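Local atomic coordinates of L-threonine 3-dehydrogenase (Clostridioides difficile, PDB entry 7OL1), a protein that probably catalyses the oxidation of L-threonine at its 3-hydroxyl group, as a dinucleotide-dependent dehydrogenase of the NAD(P)-dependent epimerase/dehydratase family. Residues L26-L31 against N79-I84; V90-H95 against D245-P250; N113-G118 against T161-T166; E124-L129 against F181-R186. All blocks are in the same frame, centred on the assembly; numbering follows the deposited sequence.

Interaction 1 (L26-L31 against N79-I84)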
# COMPACT_ATOMS: atom_id res chain seq x y z
N LEU A 26 -11.63 -12.19 -19.99
CA LEU A 26 -10.15 -12.37 -20.11
C LEU A 26 -9.62 -12.74 -18.72
O LEU A 26 -9.79 -11.96 -17.82
CB LEU A 26 -9.53 -11.06 -20.63
CG LEU A 26 -8.01 -10.90 -20.50
CD1 LEU A 26 -7.26 -11.95 -21.30
CD2 LEU A 26 -7.57 -9.51 -20.94
N ILE A 27 -8.96 -13.88 -18.60
CA ILE A 27 -8.19 -14.29 -17.40
C ILE A 27 -6.69 -14.11 -17.65
O ILE A 27 -6.15 -14.89 -18.44
CB ILE A 27 -8.48 -15.77 -17.06
CG1 ILE A 27 -9.99 -16.05 -17.02
CG2 ILE A 27 -7.78 -16.15 -15.77
CD1 ILE A 27 -10.29 -17.52 -16.97
N THR A 28 -6.04 -13.18 -16.94
CA THR A 28 -4.56 -13.13 -16.82
C THR A 28 -4.13 -14.13 -15.74
O THR A 28 -4.95 -14.44 -14.88
CB THR A 28 -4.06 -11.71 -16.56
OG1 THR A 28 -4.20 -11.53 -15.16
CG2 THR A 28 -4.82 -10.63 -17.32
N GLY A 29 -2.93 -14.68 -15.84
CA GLY A 29 -2.38 -15.65 -14.88
C GLY A 29 -3.15 -16.96 -14.89
O GLY A 29 -3.19 -17.67 -13.86
N ALA A 30 -3.68 -17.32 -16.04
CA ALA A 30 -4.61 -18.46 -16.19
C ALA A 30 -3.93 -19.80 -15.91
O ALA A 30 -4.67 -20.77 -15.86
CB ALA A 30 -5.21 -18.46 -17.57
N LEU A 31 -2.61 -19.90 -15.76
CA LEU A 31 -1.98 -21.25 -15.54
C LEU A 31 -1.49 -21.43 -14.09
O LEU A 31 -1.01 -22.54 -13.75
CB LEU A 31 -0.84 -21.45 -16.54
CG LEU A 31 -1.23 -21.41 -18.01
CD1 LEU A 31 -0.05 -21.80 -18.87
CD2 LEU A 31 -2.43 -22.29 -18.34
N ASN A 79 0.32 -2.02 -23.69
CA ASN A 79 -0.07 -2.08 -25.12
C ASN A 79 -0.64 -3.46 -25.45
O ASN A 79 -1.80 -3.53 -25.96
CB ASN A 79 1.10 -1.77 -26.04
CG ASN A 79 0.61 -1.65 -27.45
OD1 ASN A 79 0.72 -2.59 -28.24
ND2 ASN A 79 -0.08 -0.56 -27.71
N ARG A 80 0.11 -4.54 -25.19
CA ARG A 80 -0.31 -5.89 -25.66
C ARG A 80 -1.53 -6.32 -24.84
O ARG A 80 -2.48 -6.89 -25.42
CB ARG A 80 0.84 -6.89 -25.65
CG ARG A 80 0.37 -8.34 -25.72
CD ARG A 80 0.57 -9.15 -27.00
NE ARG A 80 -0.24 -8.60 -28.06
CZ ARG A 80 -0.92 -9.28 -28.99
NH1 ARG A 80 -0.98 -10.61 -29.02
NH2 ARG A 80 -1.59 -8.58 -29.89
N PHE A 81 -1.54 -6.01 -23.54
CA PHE A 81 -2.66 -6.31 -22.61
C PHE A 81 -3.92 -5.70 -23.22
O PHE A 81 -4.94 -6.42 -23.39
CB PHE A 81 -2.36 -5.72 -21.23
CG PHE A 81 -3.15 -6.23 -20.05
CD1 PHE A 81 -4.43 -6.74 -20.18
CD2 PHE A 81 -2.62 -6.10 -18.77
CE1 PHE A 81 -5.13 -7.18 -19.07
CE2 PHE A 81 -3.33 -6.53 -17.66
CZ PHE A 81 -4.58 -7.07 -17.82
N PHE A 82 -3.83 -4.43 -23.61
CA PHE A 82 -4.96 -3.68 -24.22
C PHE A 82 -5.37 -4.34 -25.54
O PHE A 82 -6.57 -4.45 -25.82
CB PHE A 82 -4.56 -2.23 -24.46
CG PHE A 82 -5.59 -1.36 -25.12
CD1 PHE A 82 -6.75 -1.00 -24.45
CD2 PHE A 82 -5.37 -0.82 -26.38
CE1 PHE A 82 -7.68 -0.16 -25.05
CE2 PHE A 82 -6.29 0.02 -26.97
CZ PHE A 82 -7.46 0.34 -26.31
N GLU A 83 -4.39 -4.77 -26.34
CA GLU A 83 -4.66 -5.40 -27.64
C GLU A 83 -5.60 -6.59 -27.39
O GLU A 83 -6.59 -6.74 -28.16
CB GLU A 83 -3.36 -5.78 -28.36
CG GLU A 83 -2.65 -4.57 -28.95
CD GLU A 83 -1.44 -4.81 -29.83
OE1 GLU A 83 -0.80 -5.89 -29.76
OE2 GLU A 83 -1.15 -3.88 -30.61
N ILE A 84 -5.28 -7.41 -26.39
CA ILE A 84 -6.03 -8.69 -26.16
C ILE A 84 -7.39 -8.39 -25.55
O ILE A 84 -8.35 -9.05 -25.93
CB ILE A 84 -5.19 -9.69 -25.37
CG1 ILE A 84 -4.08 -10.21 -26.28
CG2 ILE A 84 -6.04 -10.82 -24.83
CD1 ILE A 84 -2.79 -10.39 -25.56

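Interaction 2 (V90-H95 against D245-P250)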
# COMPACT_ATOMS: atom_id res chain seq x y z
N VAL A 90 -13.90 -7.82 -24.40
CA VAL A 90 -14.21 -8.44 -23.08
C VAL A 90 -14.96 -7.41 -22.22
O VAL A 90 -14.83 -6.22 -22.47
CB VAL A 90 -12.93 -8.94 -22.39
CG1 VAL A 90 -12.35 -10.13 -23.13
CG2 VAL A 90 -11.90 -7.84 -22.24
N ASP A 91 -15.81 -7.89 -21.31
CA ASP A 91 -16.58 -7.04 -20.36
C ASP A 91 -16.04 -7.30 -18.94
O ASP A 91 -16.26 -6.45 -18.08
CB ASP A 91 -18.09 -7.29 -20.48
CG ASP A 91 -18.49 -8.76 -20.38
OD1 ASP A 91 -18.65 -9.22 -19.22
OD2 ASP A 91 -18.63 -9.44 -21.45
N THR A 92 -15.31 -8.40 -18.76
CA THR A 92 -14.69 -8.84 -17.48
C THR A 92 -13.21 -9.18 -17.67
O THR A 92 -12.90 -9.96 -18.58
CB THR A 92 -15.43 -10.08 -16.99
OG1 THR A 92 -16.79 -9.69 -17.04
CG2 THR A 92 -15.00 -10.53 -15.61
N ILE A 93 -12.35 -8.68 -16.80
CA ILE A 93 -10.92 -9.10 -16.68
C ILE A 93 -10.74 -9.69 -15.27
O ILE A 93 -10.97 -8.99 -14.31
CB ILE A 93 -9.99 -7.91 -16.95
CG1 ILE A 93 -10.33 -7.21 -18.27
CG2 ILE A 93 -8.52 -8.32 -16.91
CD1 ILE A 93 -9.37 -6.11 -18.66
N ILE A 94 -10.42 -10.97 -15.17
CA ILE A 94 -10.01 -11.61 -13.91
C ILE A 94 -8.48 -11.63 -13.91
O ILE A 94 -7.87 -12.60 -14.44
CB ILE A 94 -10.67 -12.99 -13.77
CG1 ILE A 94 -12.20 -12.88 -13.82
CG2 ILE A 94 -10.20 -13.69 -12.49
CD1 ILE A 94 -12.89 -14.19 -13.98
N HIS A 95 -7.90 -10.60 -13.32
CA HIS A 95 -6.45 -10.36 -13.21
C HIS A 95 -5.81 -11.24 -12.14
O HIS A 95 -5.44 -10.67 -11.11
CB HIS A 95 -6.20 -8.87 -12.94
CG HIS A 95 -4.77 -8.51 -13.11
ND1 HIS A 95 -4.08 -8.83 -14.27
CD2 HIS A 95 -3.89 -7.90 -12.28
CE1 HIS A 95 -2.83 -8.42 -14.13
NE2 HIS A 95 -2.68 -7.84 -12.93
N ASP A 245 -19.69 -15.51 -7.74
CA ASP A 245 -20.76 -14.93 -6.88
C ASP A 245 -20.46 -13.43 -6.72
O ASP A 245 -21.36 -12.62 -7.06
CB ASP A 245 -20.93 -15.68 -5.55
CG ASP A 245 -21.44 -17.12 -5.68
OD1 ASP A 245 -22.12 -17.45 -6.70
OD2 ASP A 245 -21.15 -17.93 -4.76
N LEU A 246 -19.21 -13.08 -6.38
CA LEU A 246 -18.80 -11.67 -6.14
C LEU A 246 -18.76 -10.88 -7.46
O LEU A 246 -19.26 -9.73 -7.45
CB LEU A 246 -17.48 -11.55 -5.37
CG LEU A 246 -16.94 -10.11 -5.27
CD1 LEU A 246 -17.99 -9.16 -4.70
CD2 LEU A 246 -15.65 -10.03 -4.46
N ILE A 247 -18.18 -11.42 -8.55
CA ILE A 247 -18.07 -10.60 -9.81
C ILE A 247 -19.47 -10.09 -10.21
O ILE A 247 -19.57 -8.88 -10.62
CB ILE A 247 -17.34 -11.34 -10.96
CG1 ILE A 247 -15.82 -11.23 -10.81
CG2 ILE A 247 -17.78 -10.78 -12.30
CD1 ILE A 247 -15.02 -12.34 -11.45
N GLU A 248 -20.47 -10.97 -10.05
CA GLU A 248 -21.85 -10.84 -10.59
C GLU A 248 -22.83 -10.30 -9.55
O GLU A 248 -23.97 -10.01 -9.92
CB GLU A 248 -22.34 -12.20 -11.10
CG GLU A 248 -21.45 -12.75 -12.20
CD GLU A 248 -22.12 -13.70 -13.17
OE1 GLU A 248 -22.61 -14.76 -12.71
OE2 GLU A 248 -22.12 -13.38 -14.38
N ALA A 249 -22.40 -10.15 -8.30
CA ALA A 249 -23.25 -9.63 -7.21
C ALA A 249 -23.81 -8.26 -7.57
O ALA A 249 -23.20 -7.49 -8.30
CB ALA A 249 -22.47 -9.58 -5.92
N PRO A 250 -25.00 -7.88 -7.04
CA PRO A 250 -25.54 -6.55 -7.26
C PRO A 250 -24.59 -5.50 -6.67
O PRO A 250 -24.24 -5.63 -5.51
CB PRO A 250 -26.90 -6.58 -6.54
CG PRO A 250 -27.21 -8.05 -6.36
CD PRO A 250 -25.86 -8.69 -6.16

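Interaction 3 (N113-G118 against T161-T166)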
# COMPACT_ATOMS: atom_id res chain seq x y z
N ASN A 113 7.36 -5.47 -9.67
CA ASN A 113 7.10 -5.06 -11.08
C ASN A 113 5.86 -5.79 -11.59
O ASN A 113 4.88 -5.12 -12.02
CB ASN A 113 8.30 -5.27 -12.01
CG ASN A 113 7.92 -5.13 -13.48
OD1 ASN A 113 7.38 -4.11 -13.90
ND2 ASN A 113 8.15 -6.17 -14.28
N LEU A 114 5.85 -7.12 -11.54
CA LEU A 114 4.72 -7.90 -12.11
C LEU A 114 3.44 -7.54 -11.36
O LEU A 114 2.44 -7.32 -12.03
CB LEU A 114 4.97 -9.41 -12.05
CG LEU A 114 3.77 -10.26 -12.52
CD1 LEU A 114 3.38 -9.94 -13.93
CD2 LEU A 114 4.07 -11.75 -12.41
N ASN A 115 3.47 -7.52 -10.02
CA ASN A 115 2.22 -7.51 -9.20
C ASN A 115 1.61 -6.12 -9.28
O ASN A 115 0.37 -6.04 -9.28
CB ASN A 115 2.43 -7.99 -7.76
CG ASN A 115 2.84 -9.44 -7.65
OD1 ASN A 115 3.04 -10.11 -8.66
ND2 ASN A 115 2.99 -9.95 -6.44
N MET A 116 2.44 -5.09 -9.44
CA MET A 116 1.98 -3.68 -9.39
C MET A 116 1.88 -3.08 -10.81
O MET A 116 0.84 -2.48 -11.09
CB MET A 116 2.90 -2.88 -8.48
CG MET A 116 3.00 -3.49 -7.08
SD MET A 116 1.36 -3.69 -6.24
CE MET A 116 0.82 -1.98 -6.35
N ASN A 117 2.86 -3.26 -11.69
CA ASN A 117 2.74 -2.71 -13.07
C ASN A 117 1.70 -3.56 -13.80
O ASN A 117 0.87 -2.98 -14.58
CB ASN A 117 4.10 -2.59 -13.77
CG ASN A 117 5.01 -1.64 -13.01
OD1 ASN A 117 4.62 -0.53 -12.59
ND2 ASN A 117 6.24 -2.08 -12.83
N GLY A 118 1.67 -4.86 -13.55
CA GLY A 118 0.61 -5.69 -14.16
C GLY A 118 -0.76 -5.13 -13.78
O GLY A 118 -1.57 -4.89 -14.68
N THR A 161 6.26 -9.22 4.31
CA THR A 161 6.58 -9.94 3.03
C THR A 161 6.33 -9.00 1.84
O THR A 161 5.40 -8.13 1.94
CB THR A 161 5.73 -11.20 2.87
OG1 THR A 161 4.36 -10.82 2.66
CG2 THR A 161 5.80 -12.13 4.06
N MET A 162 7.10 -9.16 0.75
CA MET A 162 6.92 -8.32 -0.47
C MET A 162 5.58 -8.69 -1.10
O MET A 162 4.87 -7.77 -1.52
CB MET A 162 8.05 -8.50 -1.49
CG MET A 162 7.81 -7.84 -2.85
SD MET A 162 7.71 -6.04 -2.82
CE MET A 162 9.42 -5.60 -2.51
N TYR A 163 5.22 -9.98 -1.11
CA TYR A 163 3.91 -10.40 -1.66
C TYR A 163 2.81 -9.62 -0.93
O TYR A 163 1.99 -8.92 -1.59
CB TYR A 163 3.68 -11.91 -1.55
CG TYR A 163 2.33 -12.34 -2.04
CD1 TYR A 163 1.78 -11.81 -3.19
CD2 TYR A 163 1.58 -13.28 -1.35
CE1 TYR A 163 0.53 -12.19 -3.63
CE2 TYR A 163 0.33 -13.69 -1.80
CZ TYR A 163 -0.19 -13.13 -2.94
OH TYR A 163 -1.40 -13.48 -3.42
N GLY A 164 2.82 -9.66 0.41
CA GLY A 164 1.83 -8.94 1.24
C GLY A 164 1.80 -7.46 0.90
O GLY A 164 0.72 -6.88 0.70
N VAL A 165 2.95 -6.84 0.83
CA VAL A 165 2.97 -5.38 0.53
C VAL A 165 2.27 -5.13 -0.81
O VAL A 165 1.61 -4.08 -0.92
CB VAL A 165 4.43 -4.90 0.49
CG1 VAL A 165 4.56 -3.51 -0.13
CG2 VAL A 165 5.03 -4.99 1.88
N THR A 166 2.46 -6.00 -1.80
CA THR A 166 1.92 -5.77 -3.16
C THR A 166 0.39 -5.90 -3.05
O THR A 166 -0.30 -5.04 -3.63
CB THR A 166 2.56 -6.64 -4.25
OG1 THR A 166 2.33 -8.03 -4.10
CG2 THR A 166 4.06 -6.46 -4.34

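Interaction 4 (E124-L129 against F181-R186)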
# COMPACT_ATOMS: atom_id res chain seq x y z
N GLU A 124 -6.01 0.56 -15.78
CA GLU A 124 -6.06 1.66 -16.79
C GLU A 124 -6.87 1.12 -17.98
O GLU A 124 -7.67 1.91 -18.56
CB GLU A 124 -4.65 2.16 -17.11
CG GLU A 124 -4.13 3.21 -16.14
CD GLU A 124 -4.78 4.57 -16.30
OE1 GLU A 124 -5.11 5.23 -15.25
OE2 GLU A 124 -4.95 4.99 -17.47
N ILE A 125 -6.72 -0.16 -18.31
CA ILE A 125 -7.51 -0.80 -19.39
C ILE A 125 -8.98 -0.79 -18.99
O ILE A 125 -9.81 -0.32 -19.77
CB ILE A 125 -6.99 -2.22 -19.69
CG1 ILE A 125 -5.65 -2.17 -20.42
CG2 ILE A 125 -8.02 -2.99 -20.48
CD1 ILE A 125 -4.90 -3.47 -20.41
N ALA A 126 -9.30 -1.26 -17.78
CA ALA A 126 -10.69 -1.36 -17.27
C ALA A 126 -11.32 0.03 -17.20
O ALA A 126 -12.48 0.19 -17.59
CB ALA A 126 -10.68 -2.02 -15.93
N LYS A 127 -10.55 1.03 -16.77
CA LYS A 127 -10.99 2.45 -16.79
C LYS A 127 -11.43 2.83 -18.21
O LYS A 127 -12.44 3.53 -18.32
CB LYS A 127 -9.87 3.38 -16.31
CG LYS A 127 -10.25 4.85 -16.17
CD LYS A 127 -9.08 5.79 -15.90
CE LYS A 127 -9.42 7.24 -16.19
NZ LYS A 127 -8.40 8.19 -15.71
N GLU A 128 -10.70 2.39 -19.23
CA GLU A 128 -10.88 2.87 -20.63
C GLU A 128 -12.05 2.11 -21.27
O GLU A 128 -12.75 2.73 -22.04
CB GLU A 128 -9.61 2.71 -21.47
CG GLU A 128 -9.60 3.57 -22.73
CD GLU A 128 -8.30 3.58 -23.52
OE1 GLU A 128 -7.19 3.42 -22.91
OE2 GLU A 128 -8.39 3.75 -24.75
N LEU A 129 -12.24 0.84 -20.93
CA LEU A 129 -13.21 -0.07 -21.60
C LEU A 129 -14.49 -0.29 -20.79
O LEU A 129 -15.34 -1.03 -21.30
CB LEU A 129 -12.53 -1.42 -21.80
CG LEU A 129 -11.28 -1.42 -22.68
CD1 LEU A 129 -11.00 -2.83 -23.18
CD2 LEU A 129 -11.42 -0.43 -23.84
N PHE A 181 -12.78 6.96 -10.39
CA PHE A 181 -13.08 6.81 -11.85
C PHE A 181 -14.32 5.95 -12.11
O PHE A 181 -14.73 5.82 -13.27
CB PHE A 181 -11.90 6.19 -12.62
CG PHE A 181 -10.67 7.04 -12.57
CD1 PHE A 181 -10.73 8.38 -12.92
CD2 PHE A 181 -9.47 6.53 -12.11
CE1 PHE A 181 -9.60 9.18 -12.83
CE2 PHE A 181 -8.34 7.34 -12.01
CZ PHE A 181 -8.41 8.65 -12.39
N GLY A 182 -14.85 5.31 -11.06
CA GLY A 182 -16.04 4.47 -11.18
C GLY A 182 -15.77 3.12 -11.82
O GLY A 182 -16.75 2.47 -12.23
N VAL A 183 -14.52 2.66 -11.85
CA VAL A 183 -14.22 1.31 -12.40
C VAL A 183 -14.86 0.26 -11.48
O VAL A 183 -14.71 0.38 -10.25
CB VAL A 183 -12.70 1.10 -12.52
CG1 VAL A 183 -12.36 -0.25 -13.15
CG2 VAL A 183 -12.02 2.23 -13.28
N ASP A 184 -15.51 -0.78 -12.03
CA ASP A 184 -16.10 -1.86 -11.20
C ASP A 184 -14.94 -2.79 -10.79
O ASP A 184 -14.86 -3.92 -11.31
CB ASP A 184 -17.33 -2.55 -11.83
CG ASP A 184 -17.95 -3.65 -10.96
OD1 ASP A 184 -17.94 -3.49 -9.71
OD2 ASP A 184 -18.35 -4.72 -11.51
N THR A 185 -14.18 -2.38 -9.77
CA THR A 185 -13.17 -3.24 -9.10
C THR A 185 -13.76 -3.97 -7.87
O THR A 185 -14.59 -3.39 -7.11
CB THR A 185 -11.94 -2.39 -8.76
OG1 THR A 185 -12.21 -1.58 -7.61
CG2 THR A 185 -11.54 -1.54 -9.94
N ARG A 186 -13.31 -5.21 -7.67
CA ARG A 186 -13.74 -6.12 -6.59
C ARG A 186 -12.72 -7.22 -6.36
O ARG A 186 -12.02 -7.58 -7.32
CB ARG A 186 -15.03 -6.84 -6.97
CG ARG A 186 -16.20 -5.91 -7.26
CD ARG A 186 -17.40 -6.73 -7.67
NE ARG A 186 -18.41 -5.86 -8.26
CZ ARG A 186 -19.72 -6.16 -8.33
NH1 ARG A 186 -20.20 -7.32 -7.89
NH2 ARG A 186 -20.53 -5.28 -8.87

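Interaction 1 (L26-L31 against N79-I84)
Leu26 and Thr28 of strand 26-28 look onto Phe81 and Ile84 of helix 79-84, whose axis passes 11.0 Å from the strand and runs at 150° to it, not far from antiparallel. The two methyls of Leu26 divide the helix between them. CD2 comes to the rim of the Phe81 ring, near its plane, 3.9 Å from CE1, while CD1 lies 3.9 Å from CG2 of Ile84, one turn further along. Two residues down the strand, CG2 of Thr28 approaches the far end of the same ring, 3.6 Å from Phe81 CZ. The ring gets there because its CG is anti to the backbone N (chi1 -163°), which carries it from the flank of the helix in to the strand. This is Rossmann-fold packing: helix 78-87 is the connection of a beta-alpha-beta crossover, leading from strand 69-72 past strands 51-55 and 25-28 to strand 92-95, and packing on 25-28. Gly29 follows in the glycine-rich turn that binds the dinucleotide in relatives. The hydroxyl of Thr28 is engaged away from the helix, with OG1 hydrogen-bonded to Ala97 N. Phe81 also packs on Ile125 of helix 108-129. Within the helix, Arg80 grips a single carboxylate oxygen side-on, with both NE and NH2 bonded to Glu83 OE1, the NH2 bond being 2.8 Å long.

Interaction 2 (V90-H95 against D245-P250)
Ile247, near the end of helix 236-248, reaches across to Thr92 and Ile94 of strand 92-95. The bond from CA to CB is directed at the strand, but CB itself makes no close approach; it sends out two branches that meet different residues. CG2 turns to Thr92, ending 4.3 Å from that residue's CG2, a loose methyl-methyl contact. The other branch starts at CG1, which lies anti to the carbonyl carbon (chi1 -83°), and runs on to CD1, the atom that makes the tighter contact. This methyl sits 3.7 Å from Ile94 CG1 and 3.8 Å from Ile94 CD1, so it straddles the outer half of a side chain that it meets at about a right angle. Ile247 also touches Met22 and Phe134, the latter on strand 132-138. Beside this apolar patch, the Asp91 carboxylate collects donors: Thr92 OG1 gives a 2.9 Å hydrogen bond to Asp91 OD1 from 43° above the carboxylate plane, and the backbone N atoms of Lys23 and Lys24 bond to OD1 and OD2. Ile93 points away from the helix, between Thr92 and Ile94, in keeping with the alternation of side chains along a strand. Strand side chains of one face meeting the apolar side of a helix in this way are characteristic of the three-layer alpha/beta/alpha sandwich of a Rossmann fold.

Interaction 3 (N113-G118 against T161-T166)
The first torsion of Thr166 (chi1 65°) sets OG1 between its own backbone N and carbonyl carbon, turned toward Asn115, whose CG lies anti to the carbonyl carbon and carries the amide out to meet it. The resulting bond is almost straight: Asn115 ND2 donates to Thr166 OG1 over 3.1 Å at 173°, with the oxygen practically in the amide plane. The hydroxyl in turn donates a hydrogen bond to Tyr163 O, 2.7 Å away. OG1 is therefore held as acceptor and donor together, and this fixes its rotation. The other end of the amide is used as well, since Asn115 OD1 accepts from Leu99 N; the two bonds together fix the rotation of the amide. ND2 also lies 3.9 Å from Tyr163 CD1 at the ring edge, with amide and ring planes 78° apart. Tyr163 occupies the tyrosine position of the YxxxK signature of short-chain dehydrogenases, so the Asn115 contact lies beside what is probably the catalytic region. Met116, bent at its second and third torsions, lays SD against the other flank of Thr166, 3.4 Å from its carbonyl O and 3.8 Å from its CB. Thr161 is the N-cap of helix 162-181, its OG1 accepting from Gly164 N. The axes of segments 113-118 and 162-166 run nearly parallel, 10.1 Å apart. Around them, helix 101-106 packs on Tyr163, while Trp112 and Leu172 of the second subunit pack on Met116 and Val165, placing helices 108-129 and 162-181 at the dimer interface.

Interaction 4 (E124-L129 against F181-R186)
One face of the Phe181 ring carries the end of Lys127. NZ stands 3.5 Å from the ring centroid and 20° off the normal, a cation-pi contact, and CE adds a CH-pi contact at 3.8 Å from that centroid. The extended lysine chain, with CG anti to the backbone N (chi1 -175°), reaches over the ring from the helix, CD passing above CG and CD2. Tyr177 also meets the ring, their planes inclined at about 55°. The second flat group is the guanidinium of Arg186, which holds Asp184 at its edge: NE gives OD1 a 2.8 Å bond on the syn lone pair, and NH2 reaches the same oxygen over a longer 3.3 Å, less straight bond. Arg257 adds a salt bridge to that atom, so three nitrogens gather on OD1, probably stabilising the negative charge of the carboxylate. Between the two groups Val183 supplies the apolar contact. Its CG1 packs 3.7 Å from Ala126 CB, and its CG2 lies 3.7 Å from Lys127 CA. Gly182, with positive phi, ends helix 162-181, and Asp184 then centres an inverse gamma turn, closed by Thr185 N to Val183 O, as the chain enters strand 184-194. The contact joins the last turns of helix 108-129 to the turn leading into that strand, with Ala126 packing on Phe133 of the adjoining strand 132-138, helix 78-87 against Ile125, and Pro108 of the second subunit against Phe181.

In the fold
Interactions 1 and 2 lie on opposite faces of one sheet, their centres about 15 Å apart; neighbouring strands 25-28 and 92-95 join them through Leu26 O to Ile94 N, 2.9 Å. Interaction 4 is tied to interaction 2, whose centre is about 12 Å from its own, by Arg186 NH1 to Leu246 O, 2.6 Å, and to interaction 1 by Phe82 packing on Leu129. Helix 108-129 links interactions 3 and 4, whose centres are about 19 Å apart, and both touch the second subunit. Interaction 3 also reaches the sheet, where Gly118 packs beside His95. By analogy with relatives, the glycine-rich turn after strand 25-28 and Tyr163 probably border the dinucleotide and substrate site, the crystal being of the apoenzyme.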